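Local coordinates for polar amino acid ABC uptake transporter substrate binding protein (Streptococcus thermophilus LMG 18311, PDB 3HV1) that probably captures polar amino acids outside the membrane and delivers them to an ABC uptake transporter as its solute-binding subunit, at residues Trp14-Thr18 / Leu57-Asp61; Phe100-Tyr104 / Ile226-Phe230; Ser145-Leu149 / Pro203-Glu207; Arg183-Tyr188 / Trp246-Val251. All coordinates share one frame; numbering follows the deposited sequence.

Contact 1. Residues Trp14-Thr18 / Leu57-Asp61; sequences WQTYT and LYGID
Trp14 drives the outer edge of its six-membered ring into a face of Tyr58, a T-shaped pair with centroids 5.2 Å apart and planes at 89°. Atom CH2 of Trp14 leads, 3.8 Å from Tyr58 CG and displaced toward the rim of the phenol, while Leu57 CB lies across the opposite face. With CG of Trp14 anti to the backbone N (chi1 -178°), the indole reaches along the helix, and Thr18 CG2 of the next turn covers one of its faces. Gly59, with positive phi, forms a Schellman motif at the end of helix 46-56, and the chain then turns into strand 61-66, which pairs in parallel with strand 22-27 in one lobe of a periplasmic-binding-protein fold. Just after this cap, Ile60 points at the helix 14-20. Its CD1 approaches the indole obliquely, 3.8 Å from Trp14 CH2, and also meets Thr18 CG2 at 4.1 Å and Tyr17 CB at 4.2 Å, while its CG1 lies 3.7 Å from Tyr17 O. The phenol ends lead elsewhere: Tyr58 OH bonds to Lys225 O and Tyr17 OH to Asp219, while Trp14 also packs on Leu222 and Lys225 of helix 220-236.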
loop_
_atom_site.group_PDB
_atom_site.type_symbol
_atom_site.label_atom_id
_atom_site.label_comp_id
_atom_site.label_asym_id
_atom_site.label_seq_id
_atom_site.Cartn_x
_atom_site.Cartn_y
_atom_site.Cartn_z
ATOM N N TRP A 14 11.194 21.772 -0.489
ATOM C CA TRP A 14 11.337 21.476 0.934
ATOM C C TRP A 14 12.213 22.529 1.603
ATOM O O TRP A 14 11.938 22.962 2.721
ATOM C CB TRP A 14 11.919 20.078 1.168
ATOM C CG TRP A 14 12.035 19.751 2.633
ATOM C CD1 TRP A 14 13.186 19.589 3.348
ATOM C CD2 TRP A 14 10.957 19.606 3.572
ATOM N NE1 TRP A 14 12.897 19.356 4.669
ATOM C CE2 TRP A 14 11.538 19.362 4.839
ATOM C CE3 TRP A 14 9.559 19.665 3.468
ATOM C CZ2 TRP A 14 10.768 19.174 5.998
ATOM C CZ3 TRP A 14 8.790 19.478 4.622
ATOM C CH2 TRP A 14 9.401 19.236 5.868
ATOM N N GLN A 15 13.263 22.948 0.904
ATOM C CA GLN A 15 14.173 23.964 1.421
ATOM C C GLN A 15 13.459 25.275 1.704
ATOM O O GLN A 15 13.745 25.949 2.691
ATOM C CB GLN A 15 15.303 24.207 0.423
ATOM C CG GLN A 15 16.517 23.350 0.681
ATOM C CD GLN A 15 17.265 23.802 1.916
ATOM O OE1 GLN A 15 17.832 24.897 1.942
ATOM N NE2 GLN A 15 17.262 22.970 2.953
ATOM N N THR A 16 12.529 25.633 0.830
ATOM C CA THR A 16 11.777 26.864 0.993
ATOM C C THR A 16 10.777 26.749 2.143
ATOM O O THR A 16 10.694 27.638 2.989
ATOM C CB THR A 16 11.049 27.229 -0.317
ATOM O OG1 THR A 16 12.024 27.557 -1.317
ATOM C CG2 THR A 16 10.125 28.411 -0.117
ATOM N N TYR A 17 10.033 25.649 2.189
ATOM C CA TYR A 17 9.056 25.460 3.256
ATOM C C TYR A 17 9.700 25.570 4.633
ATOM O O TYR A 17 9.176 26.236 5.512
ATOM C CB TYR A 17 8.365 24.100 3.129
ATOM C CG TYR A 17 7.676 23.871 1.805
ATOM C CD1 TYR A 17 6.838 24.838 1.250
ATOM C CD2 TYR A 17 7.846 22.674 1.115
ATOM C CE1 TYR A 17 6.184 24.611 0.029
ATOM C CE2 TYR A 17 7.203 22.441 -0.094
ATOM C CZ TYR A 17 6.376 23.409 -0.631
ATOM O OH TYR A 17 5.737 23.157 -1.823
ATOM N N THR A 18 10.831 24.904 4.824
ATOM C CA THR A 18 11.517 24.950 6.105
ATOM C C THR A 18 12.091 26.339 6.349
ATOM O O THR A 18 12.035 26.855 7.463
ATOM C CB THR A 18 12.668 23.951 6.157
ATOM O OG1 THR A 18 13.520 24.158 5.024
ATOM C CG2 THR A 18 12.143 22.529 6.151
ATOM N N LEU A 57 6.251 19.473 13.833
ATOM C CA LEU A 57 7.481 18.699 14.033
ATOM C C LEU A 57 8.664 19.354 13.345
ATOM O O LEU A 57 9.803 19.228 13.785
ATOM C CB LEU A 57 7.336 17.307 13.438
ATOM C CG LEU A 57 6.286 16.393 14.053
ATOM C CD1 LEU A 57 6.163 15.117 13.207
ATOM C CD2 LEU A 57 6.690 16.080 15.477
ATOM N N TYR A 58 8.375 20.031 12.242
ATOM C CA TYR A 58 9.405 20.666 11.439
ATOM C C TYR A 58 9.483 22.169 11.619
ATOM O O TYR A 58 10.265 22.835 10.938
ATOM C CB TYR A 58 9.166 20.334 9.966
ATOM C CG TYR A 58 9.170 18.845 9.675
ATOM C CD1 TYR A 58 10.363 18.118 9.675
ATOM C CD2 TYR A 58 7.983 18.162 9.398
ATOM C CE1 TYR A 58 10.377 16.744 9.403
ATOM C CE2 TYR A 58 7.986 16.786 9.126
ATOM C CZ TYR A 58 9.190 16.087 9.128
ATOM O OH TYR A 58 9.195 14.740 8.834
ATOM N N GLY A 59 8.686 22.698 12.539
ATOM C CA GLY A 59 8.688 24.130 12.772
ATOM C C GLY A 59 8.123 24.878 11.577
ATOM O O GLY A 59 8.575 25.973 11.242
ATOM N N ILE A 60 7.137 24.279 10.919
ATOM C CA ILE A 60 6.510 24.904 9.762
ATOM C C ILE A 60 5.067 25.235 10.093
ATOM O O ILE A 60 4.309 24.361 10.516
ATOM C CB ILE A 60 6.542 23.966 8.534
ATOM C CG1 ILE A 60 7.993 23.775 8.070
ATOM C CG2 ILE A 60 5.672 24.537 7.415
ATOM C CD1 ILE A 60 8.176 22.670 7.055
ATOM N N ASP A 61 4.711 26.506 9.925
ATOM C CA ASP A 61 3.354 26.972 10.173
ATOM C C ASP A 61 2.520 26.649 8.938
ATOM O O ASP A 61 3.008 26.731 7.805
ATOM C CB ASP A 61 3.337 28.484 10.423
ATOM C CG ASP A 61 3.947 28.867 11.760
ATOM O OD1 ASP A 61 3.477 28.353 12.794
ATOM O OD2 ASP A 61 4.891 29.686 11.777
#

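Contact 2. Residues Phe100-Tyr104 / Ile226-Phe230; sequences FTEPY and INQGF
Tyr104 CB sits over one face of the Phe230 ring, 4.0 Å from its centroid and 19° off the normal, a CH-pi contact. The carbonyl O of Ile226, one helical turn back, lies against the opposite face, and Thr101 OG1 and Glu102 O come up to the edge near CE2. The two aromatic rings are inclined to each other at 51°, with Tyr104 CD2 3.8 Å from Phe230 CZ, neither stacked nor perpendicular. Beside them, the Thr101 and Ile226 side chains cross at about a right angle, CG2 to CG2 3.6 Å. Asn227 reaches from the helix to the loop: its OD1 accepts a nearly straight bond of 2.8 Å from Glu102 N (173° at the hydrogen), the donor somewhat tilted from the amide plane. The ND2 end gives a proton to a water that in turn donates to Phe100 O at 2.6 Å and, weakly, to Glu102 OE2. In this way helix 220-236 of the type II periplasmic-binding-protein fold is fastened to the connection between strand 99-100 and the long strand 105-114. Thr101 turns OG1 back to donate to Glu102 O at 2.9 Å, and Thr101 OG1 also bonds to Val213 N of strand 209-215. Using both ends of the Asn227 amide, one directly and one through water, settles which end is oxygen and limits its rotation, while the neighbouring Thr101-Ile226 and Tyr104-Phe230 contacts are mainly apolar and CH-pi.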
loop_
_atom_site.group_PDB
_atom_site.type_symbol
_atom_site.label_atom_id
_atom_site.label_comp_id
_atom_site.label_asym_id
_atom_site.label_seq_id
_atom_site.Cartn_x
_atom_site.Cartn_y
_atom_site.Cartn_z
ATOM N N PHE A 100 1.268 11.183 -4.121
ATOM C CA PHE A 100 0.619 10.969 -2.831
ATOM C C PHE A 100 1.478 10.433 -1.706
ATOM O O PHE A 100 2.435 9.696 -1.933
ATOM C CB PHE A 100 -0.548 9.996 -3.009
ATOM C CG PHE A 100 -1.719 10.578 -3.731
ATOM C CD1 PHE A 100 -2.757 11.170 -3.020
ATOM C CD2 PHE A 100 -1.789 10.538 -5.120
ATOM C CE1 PHE A 100 -3.849 11.710 -3.676
ATOM C CE2 PHE A 100 -2.879 11.078 -5.790
ATOM C CZ PHE A 100 -3.911 11.665 -5.067
ATOM N N THR A 101 1.114 10.803 -0.481
ATOM C CA THR A 101 1.806 10.282 0.683
ATOM C C THR A 101 1.149 8.921 0.843
ATOM O O THR A 101 0.230 8.571 0.095
ATOM C CB THR A 101 1.470 11.040 1.978
ATOM O OG1 THR A 101 0.047 10.992 2.191
ATOM C CG2 THR A 101 1.947 12.481 1.920
ATOM N N GLU A 102 1.629 8.164 1.819
ATOM C CA GLU A 102 1.046 6.872 2.145
ATOM C C GLU A 102 -0.314 7.215 2.754
ATOM O O GLU A 102 -0.528 8.346 3.191
ATOM C CB GLU A 102 1.911 6.161 3.190
ATOM C CG GLU A 102 3.283 5.778 2.687
ATOM C CD GLU A 102 3.210 4.955 1.422
ATOM O OE1 GLU A 102 2.396 4.004 1.390
ATOM O OE2 GLU A 102 3.961 5.252 0.462
ATOM N N PRO A 103 -1.261 6.259 2.774
ATOM C CA PRO A 103 -2.575 6.561 3.356
ATOM C C PRO A 103 -2.507 6.640 4.877
ATOM O O PRO A 103 -1.800 5.851 5.497
ATOM C CB PRO A 103 -3.438 5.399 2.873
ATOM C CG PRO A 103 -2.442 4.256 2.797
ATOM C CD PRO A 103 -1.255 4.924 2.141
ATOM N N TYR A 104 -3.222 7.588 5.485
ATOM C CA TYR A 104 -3.187 7.705 6.943
ATOM C C TYR A 104 -4.446 7.141 7.627
ATOM O O TYR A 104 -4.473 6.945 8.844
ATOM C CB TYR A 104 -2.937 9.170 7.365
ATOM C CG TYR A 104 -3.901 10.185 6.785
ATOM C CD1 TYR A 104 -5.081 10.509 7.447
ATOM C CD2 TYR A 104 -3.647 10.793 5.547
ATOM C CE1 TYR A 104 -6.002 11.417 6.891
ATOM C CE2 TYR A 104 -4.556 11.695 4.987
ATOM C CZ TYR A 104 -5.730 11.999 5.666
ATOM O OH TYR A 104 -6.635 12.870 5.111
ATOM N N ILE A 226 6.229 14.056 5.143
ATOM C CA ILE A 226 4.907 13.870 5.715
ATOM C C ILE A 226 4.796 12.420 6.184
ATOM O O ILE A 226 4.382 12.165 7.318
ATOM C CB ILE A 226 3.804 14.208 4.701
ATOM C CG1 ILE A 226 3.839 15.717 4.403
ATOM C CG2 ILE A 226 2.444 13.807 5.262
ATOM C CD1 ILE A 226 2.960 16.143 3.237
ATOM N N ASN A 227 5.177 11.472 5.327
ATOM C CA ASN A 227 5.130 10.053 5.693
ATOM C C ASN A 227 5.877 9.810 7.002
ATOM O O ASN A 227 5.405 9.082 7.871
ATOM C CB ASN A 227 5.758 9.182 4.599
ATOM C CG ASN A 227 4.912 9.110 3.357
ATOM O OD1 ASN A 227 3.685 9.193 3.426
ATOM N ND2 ASN A 227 5.555 8.932 2.211
ATOM N N GLN A 228 7.059 10.404 7.127
ATOM C CA GLN A 228 7.867 10.261 8.337
ATOM C C GLN A 228 7.149 10.935 9.507
ATOM O O GLN A 228 7.205 10.466 10.637
ATOM C CB GLN A 228 9.237 10.918 8.143
ATOM C CG GLN A 228 10.134 10.212 7.137
ATOM C CD GLN A 228 11.430 10.971 6.880
ATOM O OE1 GLN A 228 12.085 11.441 7.813
ATOM N NE2 GLN A 228 11.808 11.086 5.610
ATOM N N GLY A 229 6.483 12.050 9.222
ATOM C CA GLY A 229 5.753 12.760 10.258
ATOM C C GLY A 229 4.675 11.879 10.864
ATOM O O GLY A 229 4.533 11.817 12.086
ATOM N N PHE A 230 3.910 11.198 10.013
ATOM C CA PHE A 230 2.857 10.305 10.504
ATOM C C PHE A 230 3.465 9.281 11.451
ATOM O O PHE A 230 2.948 9.036 12.536
ATOM C CB PHE A 230 2.193 9.528 9.365
ATOM C CG PHE A 230 1.395 10.375 8.411
ATOM C CD1 PHE A 230 0.789 11.554 8.833
ATOM C CD2 PHE A 230 1.206 9.958 7.098
ATOM C CE1 PHE A 230 0.003 12.310 7.960
ATOM C CE2 PHE A 230 0.418 10.708 6.213
ATOM C CZ PHE A 230 -0.179 11.882 6.651
HETATM O O HOH W 1 4.278 8.376 -0.642
#

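Contact 3. Residues Ser145-Leu149 / Pro203-Glu207; sequences SPKIL and PAGYE
Ile148 lies over the Tyr206 ring where two loops of one lobe of the type II periplasmic-binding-protein fold meet, one following helix 137-144 and the other joining strands 199-203 and 209-215. The tight part is this pairing. Ile148 and Tyr206 run past each other in opposite directions, so that three carbons of the isoleucine touch the ring: CG2 stands 4.0 Å from the centroid, 26° off the normal, while CB and CG1 approach Tyr206 CE1 at 3.6 and 3.7 Å. The isoleucine branch that covers the face also touches the backbone, CG2 lying 3.4 Å from Ala204 O. Gly205 faces Ile148 with phi of 121°, a conformation that favours a residue without CB. Inward, Leu149 crosses the phenol at about a right angle; on this buried side Leu149 packs on Phe142 and Tyr206 on Leu180. The outer side is looser. Ser145 meets the ring at its edge, its CB 3.9 Å from Tyr206 CE1, and Ile148 CD1 comes no nearer than 4.1 Å to Gly205 O. Here the second subunit takes part: its Arg175 packs on Ile148, and the backbone N of its Gln160 bonds to Glu207 OE2. At the buried end of the phenol, Tyr206 OH has no hydrogen-bonding partner in the model and rests against Leu149 CB at 3.6 Å.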
loop_
_atom_site.group_PDB
_atom_site.type_symbol
_atom_site.label_atom_id
_atom_site.label_comp_id
_atom_site.label_asym_id
_atom_site.label_seq_id
_atom_site.Cartn_x
_atom_site.Cartn_y
_atom_site.Cartn_z
ATOM N N SER A 145 -23.931 -4.114 -4.336
ATOM C CA SER A 145 -23.473 -5.397 -3.809
ATOM C C SER A 145 -24.538 -5.944 -2.862
ATOM O O SER A 145 -24.350 -5.968 -1.648
ATOM C CB SER A 145 -22.152 -5.219 -3.056
ATOM O OG SER A 145 -21.188 -4.571 -3.866
ATOM N N PRO A 146 -25.671 -6.408 -3.418
ATOM C CA PRO A 146 -26.792 -6.956 -2.652
ATOM C C PRO A 146 -26.454 -8.132 -1.745
ATOM O O PRO A 146 -27.093 -8.330 -0.716
ATOM C CB PRO A 146 -27.791 -7.339 -3.742
ATOM C CG PRO A 146 -26.903 -7.752 -4.864
ATOM C CD PRO A 146 -25.870 -6.643 -4.859
ATOM N N LYS A 147 -25.450 -8.909 -2.126
ATOM C CA LYS A 147 -25.057 -10.069 -1.339
ATOM C C LYS A 147 -24.514 -9.710 0.051
ATOM O O LYS A 147 -24.476 -10.557 0.943
ATOM C CB LYS A 147 -24.022 -10.886 -2.116
ATOM C CG LYS A 147 -23.728 -12.250 -1.524
ATOM C CD LYS A 147 -22.914 -13.098 -2.492
ATOM C CE LYS A 147 -23.657 -13.301 -3.807
ATOM N NZ LYS A 147 -22.854 -14.086 -4.783
ATOM N N ILE A 148 -24.108 -8.460 0.239
ATOM C CA ILE A 148 -23.573 -8.025 1.529
ATOM C C ILE A 148 -24.662 -7.859 2.586
ATOM O O ILE A 148 -24.623 -8.493 3.640
ATOM C CB ILE A 148 -22.825 -6.682 1.403
ATOM C CG1 ILE A 148 -21.665 -6.820 0.416
ATOM C CG2 ILE A 148 -22.325 -6.237 2.775
ATOM C CD1 ILE A 148 -20.628 -7.863 0.806
ATOM N N LEU A 149 -25.631 -6.995 2.304
ATOM C CA LEU A 149 -26.718 -6.752 3.239
ATOM C C LEU A 149 -28.097 -6.772 2.594
ATOM O O LEU A 149 -29.046 -7.273 3.184
ATOM C CB LEU A 149 -26.521 -5.411 3.938
ATOM C CG LEU A 149 -25.598 -5.415 5.156
ATOM C CD1 LEU A 149 -25.204 -3.991 5.515
ATOM C CD2 LEU A 149 -26.302 -6.090 6.316
ATOM N N PRO A 203 -17.232 -2.748 10.226
ATOM C CA PRO A 203 -16.972 -2.582 8.793
ATOM C C PRO A 203 -18.070 -3.390 8.109
ATOM O O PRO A 203 -18.312 -4.552 8.456
ATOM C CB PRO A 203 -15.586 -3.195 8.622
ATOM C CG PRO A 203 -14.922 -2.870 9.925
ATOM C CD PRO A 203 -16.017 -3.190 10.934
ATOM N N ALA A 204 -18.740 -2.758 7.154
ATOM C CA ALA A 204 -19.860 -3.371 6.459
ATOM C C ALA A 204 -19.497 -4.466 5.464
ATOM O O ALA A 204 -20.215 -5.459 5.337
ATOM C CB ALA A 204 -20.678 -2.281 5.765
ATOM N N GLY A 205 -18.391 -4.279 4.751
ATOM C CA GLY A 205 -17.985 -5.264 3.766
ATOM C C GLY A 205 -17.883 -4.664 2.374
ATOM O O GLY A 205 -17.482 -5.341 1.433
ATOM N N TYR A 206 -18.248 -3.395 2.239
ATOM C CA TYR A 206 -18.181 -2.715 0.952
ATOM C C TYR A 206 -16.797 -2.099 0.789
ATOM O O TYR A 206 -16.205 -1.616 1.758
ATOM C CB TYR A 206 -19.238 -1.616 0.872
ATOM C CG TYR A 206 -20.650 -2.104 1.093
ATOM C CD1 TYR A 206 -21.337 -2.804 0.098
ATOM C CD2 TYR A 206 -21.302 -1.862 2.295
ATOM C CE1 TYR A 206 -22.650 -3.248 0.300
ATOM C CE2 TYR A 206 -22.608 -2.300 2.510
ATOM C CZ TYR A 206 -23.276 -2.989 1.510
ATOM O OH TYR A 206 -24.566 -3.398 1.723
ATOM N N GLU A 207 -16.288 -2.114 -0.438
ATOM C CA GLU A 207 -14.968 -1.563 -0.720
ATOM C C GLU A 207 -14.837 -0.146 -0.179
ATOM O O GLU A 207 -15.733 0.682 -0.338
ATOM C CB GLU A 207 -14.702 -1.575 -2.230
ATOM C CG GLU A 207 -13.417 -0.876 -2.642
ATOM C CD GLU A 207 -13.071 -1.111 -4.103
ATOM O OE1 GLU A 207 -14.000 -1.370 -4.898
ATOM O OE2 GLU A 207 -11.877 -1.024 -4.454
#

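Contact 4. Residues Arg183-Tyr188 / Trp246-Val251; sequences RVYANY and WFGEDV
Asn187 and Phe247 bring the backbones to 4.7 Å between their CA atoms where helix 238-247 ends, and Gly248, with positive phi, turns the chain away from the helix end, so that Glu249 and Val251 reach the Arg183 side chain. Close by, Tyr188 CA points its hydrogen at Trp246 O (3.4 Å), and a water donates to both Tyr188 O and Trp246 O. An extended Arg183 side chain sends NH2 to Glu249 OE2 in a salt bridge of 2.8 Å. The oxygen lies close to the guanidinium plane, but the arginine meets the carboxylate from above its plane, the two groups being turned 70° apart. Val251 CG1 covers one guanidinium face, 3.6 Å from Arg183 NH2, and a second water links Arg183 NH1 to Val251 O. Further along, the Phe247 ring turns its edge to Val184 O, and Tyr188 CE1 meets the edge of the indole at Trp246 CZ3 (3.8 Å), the two side chains running side by side. Outside the pair, Arg183 NH1 bonds to Val106 O of strand 105-114, Phe247 packs on Met105 of that strand, and Trp246 NE1 reaches Asp49 of helix 46-56, consistent with a position where the two lobes of the binding-protein fold meet.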
loop_
_atom_site.group_PDB
_atom_site.type_symbol
_atom_site.label_atom_id
_atom_site.label_comp_id
_atom_site.label_asym_id
_atom_site.label_seq_id
_atom_site.Cartn_x
_atom_site.Cartn_y
_atom_site.Cartn_z
ATOM N N ARG A 183 -17.751 5.514 7.854
ATOM C CA ARG A 183 -17.026 5.413 9.110
ATOM C C ARG A 183 -16.742 6.819 9.644
ATOM O O ARG A 183 -17.006 7.099 10.810
ATOM C CB ARG A 183 -15.709 4.683 8.885
ATOM C CG ARG A 183 -14.881 4.491 10.139
ATOM C CD ARG A 183 -13.464 4.089 9.787
ATOM N NE ARG A 183 -12.709 3.698 10.972
ATOM C CZ ARG A 183 -11.425 3.359 10.955
ATOM N NH1 ARG A 183 -10.749 3.367 9.812
ATOM N NH2 ARG A 183 -10.825 2.989 12.077
ATOM N N VAL A 184 -16.214 7.712 8.801
ATOM C CA VAL A 184 -15.911 9.069 9.275
ATOM C C VAL A 184 -17.091 9.779 9.946
ATOM O O VAL A 184 -16.891 10.557 10.879
ATOM C CB VAL A 184 -15.375 10.021 8.150
ATOM C CG1 VAL A 184 -13.943 9.670 7.805
ATOM C CG2 VAL A 184 -16.288 9.978 6.925
ATOM N N TYR A 185 -18.313 9.523 9.484
ATOM C CA TYR A 185 -19.482 10.160 10.090
ATOM C C TYR A 185 -19.940 9.414 11.336
ATOM O O TYR A 185 -20.274 10.021 12.352
ATOM C CB TYR A 185 -20.648 10.219 9.095
ATOM C CG TYR A 185 -20.337 10.993 7.834
ATOM C CD1 TYR A 185 -19.748 12.254 7.899
ATOM C CD2 TYR A 185 -20.621 10.459 6.577
ATOM C CE1 TYR A 185 -19.442 12.968 6.740
ATOM C CE2 TYR A 185 -20.322 11.158 5.411
ATOM C CZ TYR A 185 -19.726 12.415 5.501
ATOM O OH TYR A 185 -19.392 13.105 4.352
ATOM N N ALA A 186 -19.982 8.092 11.246
ATOM C CA ALA A 186 -20.402 7.273 12.378
ATOM C C ALA A 186 -19.559 7.584 13.608
ATOM O O ALA A 186 -20.080 7.966 14.658
ATOM C CB ALA A 186 -20.277 5.778 12.022
ATOM N N ASN A 187 -18.247 7.429 13.482
ATOM C CA ASN A 187 -17.362 7.672 14.618
ATOM C C ASN A 187 -17.341 9.117 15.087
ATOM O O ASN A 187 -17.305 9.385 16.285
ATOM C CB ASN A 187 -15.947 7.204 14.286
ATOM C CG ASN A 187 -15.796 5.705 14.411
ATOM O OD1 ASN A 187 -15.349 5.193 15.447
ATOM N ND2 ASN A 187 -16.187 4.989 13.374
ATOM N N TYR A 188 -17.374 10.053 14.151
ATOM C CA TYR A 188 -17.349 11.460 14.522
ATOM C C TYR A 188 -18.563 11.868 15.350
ATOM O O TYR A 188 -18.429 12.439 16.434
ATOM C CB TYR A 188 -17.275 12.333 13.269
ATOM C CG TYR A 188 -17.563 13.789 13.540
ATOM C CD1 TYR A 188 -16.701 14.556 14.326
ATOM C CD2 TYR A 188 -18.715 14.395 13.035
ATOM C CE1 TYR A 188 -16.979 15.884 14.604
ATOM C CE2 TYR A 188 -19.001 15.727 13.310
ATOM C CZ TYR A 188 -18.130 16.464 14.092
ATOM O OH TYR A 188 -18.407 17.780 14.364
ATOM N N TRP A 246 -11.239 12.966 17.493
ATOM C CA TRP A 246 -12.216 13.041 16.420
ATOM C C TRP A 246 -13.100 11.825 16.201
ATOM O O TRP A 246 -14.290 11.974 15.915
ATOM C CB TRP A 246 -11.498 13.396 15.113
ATOM C CG TRP A 246 -10.998 14.795 15.122
ATOM C CD1 TRP A 246 -9.755 15.231 15.486
ATOM C CD2 TRP A 246 -11.782 15.963 14.892
ATOM N NE1 TRP A 246 -9.718 16.612 15.504
ATOM C CE2 TRP A 246 -10.954 17.083 15.141
ATOM C CE3 TRP A 246 -13.113 16.175 14.498
ATOM C CZ2 TRP A 246 -11.415 18.393 15.010
ATOM C CZ3 TRP A 246 -13.569 17.476 14.367
ATOM C CH2 TRP A 246 -12.725 18.571 14.622
ATOM N N PHE A 247 -12.528 10.632 16.352
ATOM C CA PHE A 247 -13.257 9.396 16.093
ATOM C C PHE A 247 -13.473 8.428 17.260
ATOM O O PHE A 247 -14.184 7.444 17.112
ATOM C CB PHE A 247 -12.570 8.651 14.944
ATOM C CG PHE A 247 -12.380 9.491 13.708
ATOM C CD1 PHE A 247 -13.483 10.014 13.032
ATOM C CD2 PHE A 247 -11.101 9.787 13.235
ATOM C CE1 PHE A 247 -13.318 10.824 11.904
ATOM C CE2 PHE A 247 -10.925 10.598 12.106
ATOM C CZ PHE A 247 -12.034 11.116 11.440
ATOM N N GLY A 248 -12.858 8.685 18.409
ATOM C CA GLY A 248 -13.053 7.786 19.538
ATOM C C GLY A 248 -12.349 6.448 19.395
ATOM O O GLY A 248 -12.600 5.513 20.158
ATOM N N GLU A 249 -11.475 6.349 18.401
ATOM C CA GLU A 249 -10.701 5.143 18.175
ATOM C C GLU A 249 -9.459 5.485 17.353
ATOM O O GLU A 249 -9.324 6.600 16.855
ATOM C CB GLU A 249 -11.545 4.062 17.477
ATOM C CG GLU A 249 -11.826 4.262 16.007
ATOM C CD GLU A 249 -12.587 3.079 15.411
ATOM O OE1 GLU A 249 -13.752 2.859 15.803
ATOM O OE2 GLU A 249 -12.017 2.360 14.559
ATOM N N ASP A 250 -8.549 4.525 17.244
ATOM C CA ASP A 250 -7.298 4.685 16.504
ATOM C C ASP A 250 -7.508 4.288 15.037
ATOM O O ASP A 250 -7.685 3.106 14.722
ATOM C CB ASP A 250 -6.231 3.800 17.153
ATOM C CG ASP A 250 -4.893 3.864 16.445
ATOM O OD1 ASP A 250 -4.759 4.642 15.479
ATOM O OD2 ASP A 250 -3.969 3.125 16.865
ATOM N N VAL A 251 -7.472 5.272 14.143
ATOM C CA VAL A 251 -7.695 5.000 12.720
ATOM C C VAL A 251 -6.425 4.819 11.888
ATOM O O VAL A 251 -6.488 4.692 10.675
ATOM C CB VAL A 251 -8.530 6.124 12.078
ATOM C CG1 VAL A 251 -9.823 6.305 12.857
ATOM C CG2 VAL A 251 -7.730 7.422 12.044
HETATM O O HOH W 2 -8.127 3.349 9.043
HETATM O O HOH W 3 -14.717 2.663 13.039
HETATM O O HOH W 4 -16.077 13.527 17.517
#

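Overall arrangement
From the N terminus, contact 1 closes first, fixing helix 14-20 to the turn between helix 46-56 and strand 61-66. Contact 2 opens after it, and its loop, from 100-104 to 226-230, encloses the whole of contact 3, where the loop after helix 137-144 meets the one following strand 199-203. Contact 4 starts inside contact 3 and ends beyond contact 2, so it crosses both. Contacts 1 and 2 touch through Leu57 and Tyr58 against the helix around Gly229, and both probably belong to one lobe, contact 3 to the other, its centre about 43 Å from that of contact 1. Contact 4, about 20 Å from contact 3 between centres, probably joins the two.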